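Local coordinates for protein glutathione S-transferase domain (Xanthobacter autotrophicus, PDB 4HZ2) that binds glutathione and probably acts as a glutathione transferase, at residues S31-K36 / F184-R189; A37-S42 / G215-P220. All coordinates share one frame; numbering follows the deposited sequence. Where two conformers were deposited one is given.

Contact 1: S31-K36 / F184-R189; sequences SGNCWK and FAYTHR. With GSH (glutathione), chain F.
Tyr186 lays its ring against the first turn of helix 32-43, where the thioredoxin-like N-terminal domain of this glutathione transferase meets helix 178-187 of the all-helical C-terminal domain. The tight part centres on Gly32 and Ala185, whose CA atoms lie 4.8 Å apart. Gly32 CA sits over one face of the Tyr186 ring, a CH-pi contact 3.6 Å from the centroid; a CB on Gly32 would run into Tyr186 CZ. With CG beside its own backbone N (chi1 -70°), Tyr186 carries its hydroxyl to the helix start, where Asn33 N donates to Tyr186 OH (3.0 Å, 149°). Ala185 CB fills the space between Gly32 O and the indole of Trp35, touching Trp35 CE3 at 3.5 Å. Trp35, Phe184 and His188 form an aromatic cluster, the six-membered ring of Trp35 and the Phe184 ring inclined at 35°, with Trp35 CH2 against Phe184 CD2. On the glutathione side the approaches are longer: Tyr186 OH stays 3.7 Å from the glutathione SG2. The amide of Asn33 stands steeply to the Tyr186 ring, its ND2 bonded to Glu124 and its OD1 accepting from Lys36 NZ, which also forms a salt bridge with Glu119. A leucine in place of Tyr186 would probably leave Asn33 N without its acceptor and open a gap over Gly32. At the N-cap, Ser31 OG accepts from Cys34 N at 3.1 Å and lies 3.3 Å from the glutathione SG2.

Contact 2: A37-S42 / G215-P220; sequences AAQILS and GINLIP
Gln39 and Ile216 face each other with CA atoms 7.0 Å apart, as the extended backbone of 216-218 runs past helix 32-43 and leaves one long side chain to span the distance. That side chain is Gln39. Its CG lies opposite the backbone N (chi1 -176°) and the chain then bends at chi2 (66°), which presents the amide to the backbone of 215-217. Both amide ends are used: Asn217 N donates to Gln39 OE1 (3.0 Å) almost straight, in the carbonyl plane and on a lone pair, while Gln39 NE2 donates to Gly215 O (2.9 Å) on a more bent path, tilted from that carbonyl's plane. Two bonds to backbone groups on either side of Ile216 thus fix the amide's rotation. Ile216 crosses Gln39 at about a right angle and rests its CD1 3.8 Å from Gln39 CD; Ile216 also packs on Leu181 of helix 178-187. Toward solvent, two waters bridge the segments. One links Asn217 ND2 to Gln39 OE1, the latter bond weak, and another joins Ser42 OG to Gly215 O, to which it donates at 2.7 Å. The glutathione lies about 13 Å from the Gln39 side chain, so this is structural packing away from the pocket: a glutamine on a helix of the thioredoxin-like domain pairing its amide with the backbone of a C-terminal-domain loop, at the interdomain surface of the glutathione transferase fold.

From the N terminus, the chain passes strand 24-27 and enters helix 32-43, whose successive turns, 31-36 and 37-42, supply the first halves of both contacts. Contact 1 closes a loop of 147 residues when helix 178-187 returns to the start of that helix; contact 2 closes a longer one, of 172 residues, after helix 201-211. The segments alternate along the sequence, so the loops cross rather than nest. In space their centres are 9 Å apart and directly joined: Trp35 NE1 probably bonds Asn217 O, and His188 NE2 Ile219 N. Loop 215-220 thereby ties the N-terminal domain's first helix to helix 178-187 of the C-terminal domain.

Contact 1: S31-K36 / F184-R189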
ATOM      1  N   SER B  31       6.631  -7.885  15.257  1.00 15.82           N
ATOM      2  CA  SER B  31       6.047  -7.366  14.010  1.00 14.88           C
ATOM      3  C   SER B  31       6.820  -6.184  13.438  1.00 13.06           C
ATOM      4  O   SER B  31       7.088  -5.182  14.124  1.00 19.98           O
ATOM      5  CB  SER B  31       4.614  -6.895  14.272  1.00 20.66           C
ATOM      6  OG  SER B  31       4.117  -6.096  13.190  1.00 21.99           O
ATOM      7  N   GLY B  32       7.206  -6.306  12.163  1.00 16.32           N
ATOM      8  CA  GLY B  32       7.888  -5.227  11.458  1.00 17.03           C
ATOM      9  C   GLY B  32       6.990  -4.022  11.282  1.00 16.36           C
ATOM     10  O   GLY B  32       7.463  -2.879  11.360  1.00 16.59           O
ATOM     11  N   ASN B  33       5.705  -4.255  11.009  1.00 18.03           N
ATOM     12  CA  ASN B  33       4.778  -3.108  10.849  1.00 18.83           C
ATOM     13  C   ASN B  33       4.650  -2.325  12.152  1.00 16.98           C
ATOM     14  O   ASN B  33       4.589  -1.089  12.128  1.00 18.14           O
ATOM     15  CB  ASN B  33       3.410  -3.543  10.317  1.00 17.74           C
ATOM     16  CG  ASN B  33       3.485  -4.002   8.865  1.00 18.30           C
ATOM     17  OD1 ASN B  33       4.149  -3.364   8.037  1.00 19.52           O
ATOM     18  ND2 ASN B  33       2.832  -5.129   8.550  1.00 19.57           N
ATOM     19  N   CYS B  34       4.654  -3.033  13.278  1.00 15.80           N
ATOM     20  CA  CYS B  34       4.577  -2.376  14.582  1.00 17.30           C
ATOM     21  C   CYS B  34       5.898  -1.687  14.910  1.00 17.62           C
ATOM     22  O   CYS B  34       5.895  -0.590  15.477  1.00 17.03           O
ATOM     23  CB  CYS B  34       4.197  -3.405  15.652  1.00 21.37           C
ATOM     24  SG  CYS B  34       2.501  -4.032  15.360  1.00 26.40           S
ATOM     25  N   TRP B  35       7.020  -2.307  14.523  1.00 17.91           N
ATOM     26  CA  TRP B  35       8.318  -1.668  14.658  1.00 16.24           C
ATOM     27  C   TRP B  35       8.333  -0.277  13.969  1.00 14.18           C
ATOM     28  O   TRP B  35       8.945   0.670  14.496  1.00 15.01           O
ATOM     29  CB  TRP B  35       9.445  -2.586  14.124  1.00 15.42           C
ATOM     30  CG  TRP B  35      10.788  -1.949  14.060  1.00 16.12           C
ATOM     31  CD1 TRP B  35      11.790  -2.008  15.008  1.00 19.82           C
ATOM     32  CD2 TRP B  35      11.308  -1.159  12.977  1.00 15.89           C
ATOM     33  NE1 TRP B  35      12.887  -1.284  14.582  1.00 22.02           N
ATOM     34  CE2 TRP B  35      12.619  -0.765  13.335  1.00 17.72           C
ATOM     35  CE3 TRP B  35      10.783  -0.731  11.745  1.00 17.55           C
ATOM     36  CZ2 TRP B  35      13.415   0.025  12.500  1.00 18.27           C
ATOM     37  CZ3 TRP B  35      11.579   0.058  10.913  1.00 21.99           C
ATOM     38  CH2 TRP B  35      12.883   0.422  11.297  1.00 17.80           C
ATOM     39  N   LYS B  36       7.705  -0.155  12.785  1.00 17.25           N
ATOM     40  CA  LYS B  36       7.693   1.136  12.069  1.00 15.76           C
ATOM     41  C   LYS B  36       7.137   2.222  12.985  1.00 16.04           C
ATOM     42  O   LYS B  36       7.681   3.333  13.054  1.00 15.98           O
ATOM     43  CB  LYS B  36       6.821   1.112  10.809  1.00 16.23           C
ATOM     44  CG  LYS B  36       7.340   0.173   9.705  1.00 14.64           C
ATOM     45  CD  LYS B  36       6.264  -0.047   8.654  1.00 15.17           C
ATOM     46  CE  LYS B  36       6.619  -1.058   7.581  1.00 15.73           C
ATOM     47  NZ  LYS B  36       5.467  -1.242   6.645  1.00 15.02           N
ATOM     48  N   PHE B 184      13.137  -1.135   5.651  1.00 15.46           N
ATOM     49  CA  PHE B 184      14.068  -1.732   6.601  1.00 15.21           C
ATOM     50  C   PHE B 184      13.329  -2.661   7.570  1.00 14.10           C
ATOM     51  O   PHE B 184      13.860  -3.702   7.984  1.00 15.86           O
ATOM     52  CB  PHE B 184      14.821  -0.645   7.350  1.00 17.69           C
ATOM     53  CG  PHE B 184      15.826  -1.150   8.350  1.00 15.46           C
ATOM     54  CD1 PHE B 184      17.155  -1.340   7.977  1.00 17.46           C
ATOM     55  CD2 PHE B 184      15.452  -1.407   9.691  1.00 13.78           C
ATOM     56  CE1 PHE B 184      18.094  -1.746   8.908  1.00 18.25           C
ATOM     57  CE2 PHE B 184      16.396  -1.817  10.616  1.00 15.23           C
ATOM     58  CZ  PHE B 184      17.715  -2.002  10.217  1.00 15.50           C
ATOM     59  N   ALA B 185      12.089  -2.286   7.911  1.00 14.23           N
ATOM     60  CA  ALA B 185      11.305  -2.969   8.944  1.00 16.58           C
ATOM     61  C   ALA B 185      11.394  -4.491   8.817  1.00 15.69           C
ATOM     62  O   ALA B 185      11.731  -5.173   9.779  1.00 16.76           O
ATOM     63  CB  ALA B 185       9.846  -2.493   8.887  1.00 17.42           C
ATOM     64  N   TYR B 186      11.056  -5.029   7.645  1.00 17.94           N
ATOM     65  CA  TYR B 186      11.183  -6.474   7.435  1.00 15.95           C
ATOM     66  C   TYR B 186      12.477  -6.897   6.759  1.00 14.45           C
ATOM     67  O   TYR B 186      12.952  -8.012   6.986  1.00 17.44           O
ATOM     68  CB  TYR B 186       9.975  -7.020   6.659  1.00 16.45           C
ATOM     69  CG  TYR B 186       8.727  -7.000   7.509  1.00 15.94           C
ATOM     70  CD1 TYR B 186       8.497  -7.981   8.475  1.00 17.64           C
ATOM     71  CD2 TYR B 186       7.790  -5.994   7.355  1.00 15.72           C
ATOM     72  CE1 TYR B 186       7.341  -7.983   9.245  1.00 18.13           C
ATOM     73  CE2 TYR B 186       6.642  -5.976   8.126  1.00 17.04           C
ATOM     74  CZ  TYR B 186       6.434  -6.968   9.072  1.00 18.26           C
ATOM     75  OH  TYR B 186       5.290  -6.946   9.842  1.00 19.82           O
ATOM     76  N   THR B 187      13.055  -6.024   5.931  1.00 16.38           N
ATOM     77  CA  THR B 187      14.248  -6.443   5.174  1.00 14.60           C
ATOM     78  C   THR B 187      15.387  -6.762   6.126  1.00 14.11           C
ATOM     79  O   THR B 187      16.180  -7.692   5.858  1.00 17.12           O
ATOM     80  CB  THR B 187      14.683  -5.409   4.111  1.00 16.55           C
ATOM     81  OG1 THR B 187      13.569  -5.120   3.254  1.00 17.56           O
ATOM     82  CG2 THR B 187      15.811  -5.966   3.232  1.00 17.11           C
ATOM     83  N   HIS B 188      15.508  -6.022   7.229  1.00 17.28           N
ATOM     84  CA  HIS B 188      16.638  -6.290   8.151  1.00 16.60           C
ATOM     85  C   HIS B 188      16.554  -7.671   8.790  1.00 18.77           C
ATOM     86  O   HIS B 188      17.557  -8.203   9.255  1.00 20.17           O
ATOM     87  CB  HIS B 188      16.879  -5.173   9.190  1.00 18.51           C
ATOM     88  CG  HIS B 188      16.024  -5.236  10.425  1.00 17.91           C
ATOM     89  ND1 HIS B 188      14.689  -4.863  10.433  1.00 16.30           N
ATOM     90  CD2 HIS B 188      16.343  -5.528  11.716  1.00 20.63           C
ATOM     91  CE1 HIS B 188      14.221  -4.942  11.676  1.00 18.14           C
ATOM     92  NE2 HIS B 188      15.201  -5.355  12.471  1.00 16.92           N
ATOM     93  N   ARG B 189      15.360  -8.265   8.766  1.00 17.62           N
ATOM     94  CA  ARG B 189      15.157  -9.585   9.332  1.00 19.57           C
ATOM     95  C   ARG B 189      14.865 -10.604   8.213  1.00 19.36           C
ATOM     96  O   ARG B 189      14.243 -11.637   8.444  1.00 20.05           O
ATOM     97  CB  ARG B 189      14.016  -9.554  10.363  1.00 20.57           C
ATOM     98  CG  ARG B 189      14.245  -8.576  11.530  1.00 23.58           C
ATOM     99  CD  ARG B 189      15.560  -8.782  12.262  1.00 26.41           C
ATOM    100  NE  ARG B 189      15.661 -10.160  12.721  1.00 20.54           N
ATOM    101  CZ  ARG B 189      16.739 -10.941  12.607  1.00 29.13           C
ATOM    102  NH1 ARG B 189      17.877 -10.479  12.104  1.00 28.61           N
ATOM    103  NH2 ARG B 189      16.689 -12.199  13.035  1.00 27.29           N
TER
HETATM  104  N1  GSH F 301      -1.439  -2.457   5.884  1.00 21.93           N
HETATM  105  CA1 GSH F 301      -1.249  -2.777   7.343  1.00 20.80           C
HETATM  106  C1  GSH F 301      -0.139  -1.945   7.946  1.00 19.15           C
HETATM  107  O11 GSH F 301      -0.298  -1.467   9.103  1.00 20.42           O
HETATM  108  O12 GSH F 301       0.929  -1.768   7.273  1.00 20.79           O
HETATM  109  CB1 GSH F 301      -0.938  -4.253   7.566  1.00 25.64           C
HETATM  110  CG1 GSH F 301      -0.772  -4.492   9.053  1.00 24.19           C
HETATM  111  CD1 GSH F 301      -0.870  -5.958   9.411  1.00 19.42           C
HETATM  112  OE1 GSH F 301      -0.881  -6.818   8.527  1.00 29.35           O
HETATM  113  N2  GSH F 301      -0.923  -6.228  10.729  1.00 25.81           N
HETATM  114  CA2 GSH F 301      -0.957  -7.605  11.223  1.00 32.67           C
HETATM  115  C2  GSH F 301      -2.257  -7.886  11.930  1.00 26.39           C
HETATM  116  O2  GSH F 301      -2.764  -7.033  12.687  1.00 27.28           O
HETATM  117  CB2 GSH F 301       0.334  -7.897  12.039  1.00 51.27           C
HETATM  118  SG2 GSH F 301       1.932  -7.475  11.209  1.00 48.25           S
HETATM  119  N3  GSH F 301      -2.840  -9.070  11.707  1.00 39.84           N
HETATM  120  CA3 GSH F 301      -4.284  -9.208  11.531  1.00 54.29           C
HETATM  121  C3  GSH F 301      -4.994  -9.975  12.626  1.00 98.86           C
HETATM  122  O31 GSH F 301      -6.249 -10.006  12.616  1.00 80.65           O
HETATM  123  O32 GSH F 301      -4.310 -10.553  13.499  1.00 78.97           O

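Contact 2: A37-S42 / G215-P220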
ATOM      1  N   ALA B  37       6.028   1.890  13.646  1.00 18.65           N
ATOM      2  CA  ALA B  37       5.342   2.871  14.483  1.00 18.32           C
ATOM      3  C   ALA B  37       6.221   3.236  15.683  1.00 17.14           C
ATOM      4  O   ALA B  37       6.429   4.428  15.964  1.00 19.36           O
ATOM      5  CB  ALA B  37       3.966   2.375  14.961  1.00 17.77           C
ATOM      6  N   ALA B  38       6.727   2.234  16.406  1.00 16.65           N
ATOM      7  CA  ALA B  38       7.580   2.521  17.560  1.00 15.96           C
ATOM      8  C   ALA B  38       8.824   3.313  17.134  1.00 17.60           C
ATOM      9  O   ALA B  38       9.250   4.269  17.826  1.00 21.96           O
ATOM     10  CB  ALA B  38       7.974   1.245  18.297  1.00 18.40           C
ATOM     11  N   GLN B  39       9.426   2.911  16.017  1.00 16.50           N
ATOM     12  CA  GLN B  39      10.656   3.537  15.598  1.00 17.09           C
ATOM     13  C   GLN B  39      10.470   5.005  15.228  1.00 17.81           C
ATOM     14  O   GLN B  39      11.299   5.849  15.608  1.00 20.83           O
ATOM     15  CB  GLN B  39      11.236   2.772  14.393  1.00 17.74           C
ATOM     16  CG  GLN B  39      12.584   3.280  13.909  1.00 21.60           C
ATOM     17  CD  GLN B  39      13.688   3.059  14.945  1.00 20.73           C
ATOM     18  OE1 GLN B  39      14.329   1.978  15.014  1.00 24.81           O
ATOM     19  NE2 GLN B  39      13.922   4.073  15.755  1.00 20.32           N
ATOM     20  N   ILE B  40       9.408   5.343  14.482  1.00 15.92           N
ATOM     21  CA  ILE B  40       9.226   6.760  14.139  1.00 17.63           C
ATOM     22  C   ILE B  40       8.818   7.589  15.370  1.00 20.80           C
ATOM     23  O   ILE B  40       9.207   8.749  15.487  1.00 22.61           O
ATOM     24  CB  ILE B  40       8.213   6.966  12.987  1.00 20.76           C
ATOM     25  CG1 ILE B  40       8.342   8.361  12.398  1.00 15.15           C
ATOM     26  CG2 ILE B  40       6.793   6.630  13.425  1.00 16.31           C
ATOM     27  CD1 ILE B  40       9.694   8.626  11.759  1.00 20.68           C
ATOM     28  N   LEU B  41       8.043   7.009  16.281  1.00 18.66           N
ATOM     29  CA  LEU B  41       7.727   7.730  17.538  1.00 18.92           C
ATOM     30  C   LEU B  41       8.984   8.041  18.355  1.00 19.44           C
ATOM     31  O   LEU B  41       9.170   9.156  18.877  1.00 22.77           O
ATOM     32  CB  LEU B  41       6.711   6.954  18.381  1.00 20.80           C
ATOM     33  CG  LEU B  41       5.316   6.911  17.776  1.00 21.30           C
ATOM     34  CD1 LEU B  41       4.356   6.131  18.659  1.00 29.62           C
ATOM     35  CD2 LEU B  41       4.796   8.324  17.573  1.00 27.43           C
ATOM     36  N   SER B  42       9.872   7.064  18.453  1.00 19.23           N
ATOM     37  CA  SER B  42      11.095   7.278  19.209  0.50 18.65           C
ATOM     38  C   SER B  42      12.000   8.295  18.497  1.00 21.21           C
ATOM     39  O   SER B  42      12.572   9.172  19.158  1.00 24.51           O
ATOM     40  CB  SER B  42      11.821   5.953  19.516  0.50 28.00           C
ATOM     41  OG  SER B  42      12.440   5.388  18.372  0.50 27.61           O
ATOM     42  N   GLY B 215      19.714   6.296  16.822  1.00 20.95           N
ATOM     43  CA  GLY B 215      18.316   6.088  17.198  1.00 23.45           C
ATOM     44  C   GLY B 215      17.619   4.878  16.600  1.00 19.20           C
ATOM     45  O   GLY B 215      16.496   4.568  17.007  1.00 20.98           O
ATOM     46  N   ILE B 216      18.265   4.179  15.656  1.00 21.01           N
ATOM     47  CA  ILE B 216      17.662   3.004  15.038  1.00 20.89           C
ATOM     48  C   ILE B 216      17.958   1.756  15.870  1.00 20.12           C
ATOM     49  O   ILE B 216      19.114   1.502  16.251  1.00 22.38           O
ATOM     50  CB  ILE B 216      18.174   2.792  13.576  1.00 18.16           C
ATOM     51  CG1 ILE B 216      17.842   4.012  12.716  1.00 19.71           C
ATOM     52  CG2 ILE B 216      17.599   1.526  12.969  1.00 19.63           C
ATOM     53  CD1 ILE B 216      16.370   4.261  12.507  1.00 23.59           C
ATOM     54  N   ASN B 217      16.900   0.992  16.147  1.00 19.97           N
ATOM     55  CA  ASN B 217      16.978  -0.253  16.891  1.00 22.82           C
ATOM     56  C   ASN B 217      16.495  -1.422  16.039  1.00 20.58           C
ATOM     57  O   ASN B 217      15.567  -1.278  15.252  1.00 23.86           O
ATOM     58  CB  ASN B 217      16.085  -0.154  18.129  1.00 25.78           C
ATOM     59  CG  ASN B 217      16.209   1.198  18.803  1.00 36.06           C
ATOM     60  OD1 ASN B 217      17.279   1.507  19.355  1.00 32.72           O
ATOM     61  ND2 ASN B 217      15.130   2.025  18.757  1.00 33.65           N
ATOM     62  N   LEU B 218      17.121  -2.577  16.221  1.00 19.48           N
ATOM     63  CA  LEU B 218      16.755  -3.781  15.494  1.00 19.75           C
ATOM     64  C   LEU B 218      15.690  -4.587  16.215  1.00 22.13           C
ATOM     65  O   LEU B 218      15.566  -4.512  17.451  1.00 20.80           O
ATOM     66  CB  LEU B 218      17.989  -4.659  15.293  1.00 19.68           C
ATOM     67  CG  LEU B 218      19.256  -3.962  14.785  1.00 21.56           C
ATOM     68  CD1 LEU B 218      20.425  -4.938  14.646  1.00 28.01           C
ATOM     69  CD2 LEU B 218      18.964  -3.294  13.434  1.00 29.52           C
ATOM     70  N   ILE B 219      14.908  -5.344  15.447  1.00 17.34           N
ATOM     71  CA  ILE B 219      14.049  -6.366  16.039  1.00 20.12           C
ATOM     72  C   ILE B 219      14.938  -7.562  16.400  1.00 16.20           C
ATOM     73  O   ILE B 219      15.636  -8.130  15.531  1.00 18.85           O
ATOM     74  CB  ILE B 219      12.911  -6.807  15.069  1.00 19.62           C
ATOM     75  CG1 ILE B 219      12.091  -5.594  14.615  1.00 18.91           C
ATOM     76  CG2 ILE B 219      12.022  -7.872  15.732  1.00 19.86           C
ATOM     77  CD1 ILE B 219      11.064  -5.925  13.528  1.00 18.99           C
ATOM     78  N   PRO B 220      14.930  -7.966  17.684  1.00 16.43           N
ATOM     79  CA  PRO B 220      15.731  -9.162  18.027  1.00 17.78           C
ATOM     80  C   PRO B 220      15.201 -10.405  17.284  1.00 20.30           C
ATOM     81  O   PRO B 220      14.043 -10.413  16.828  1.00 18.69           O
ATOM     82  CB  PRO B 220      15.544  -9.291  19.546  1.00 19.12           C
ATOM     83  CG  PRO B 220      15.057  -7.921  20.012  1.00 22.62           C
ATOM     84  CD  PRO B 220      14.221  -7.417  18.856  1.00 18.12           C
TER
HETATM   85  O   HOH W   1      12.614   0.528  17.329  1.00 66.75           O
HETATM   86  O   HOH W   2      15.059   6.484  18.192  1.00 30.99           O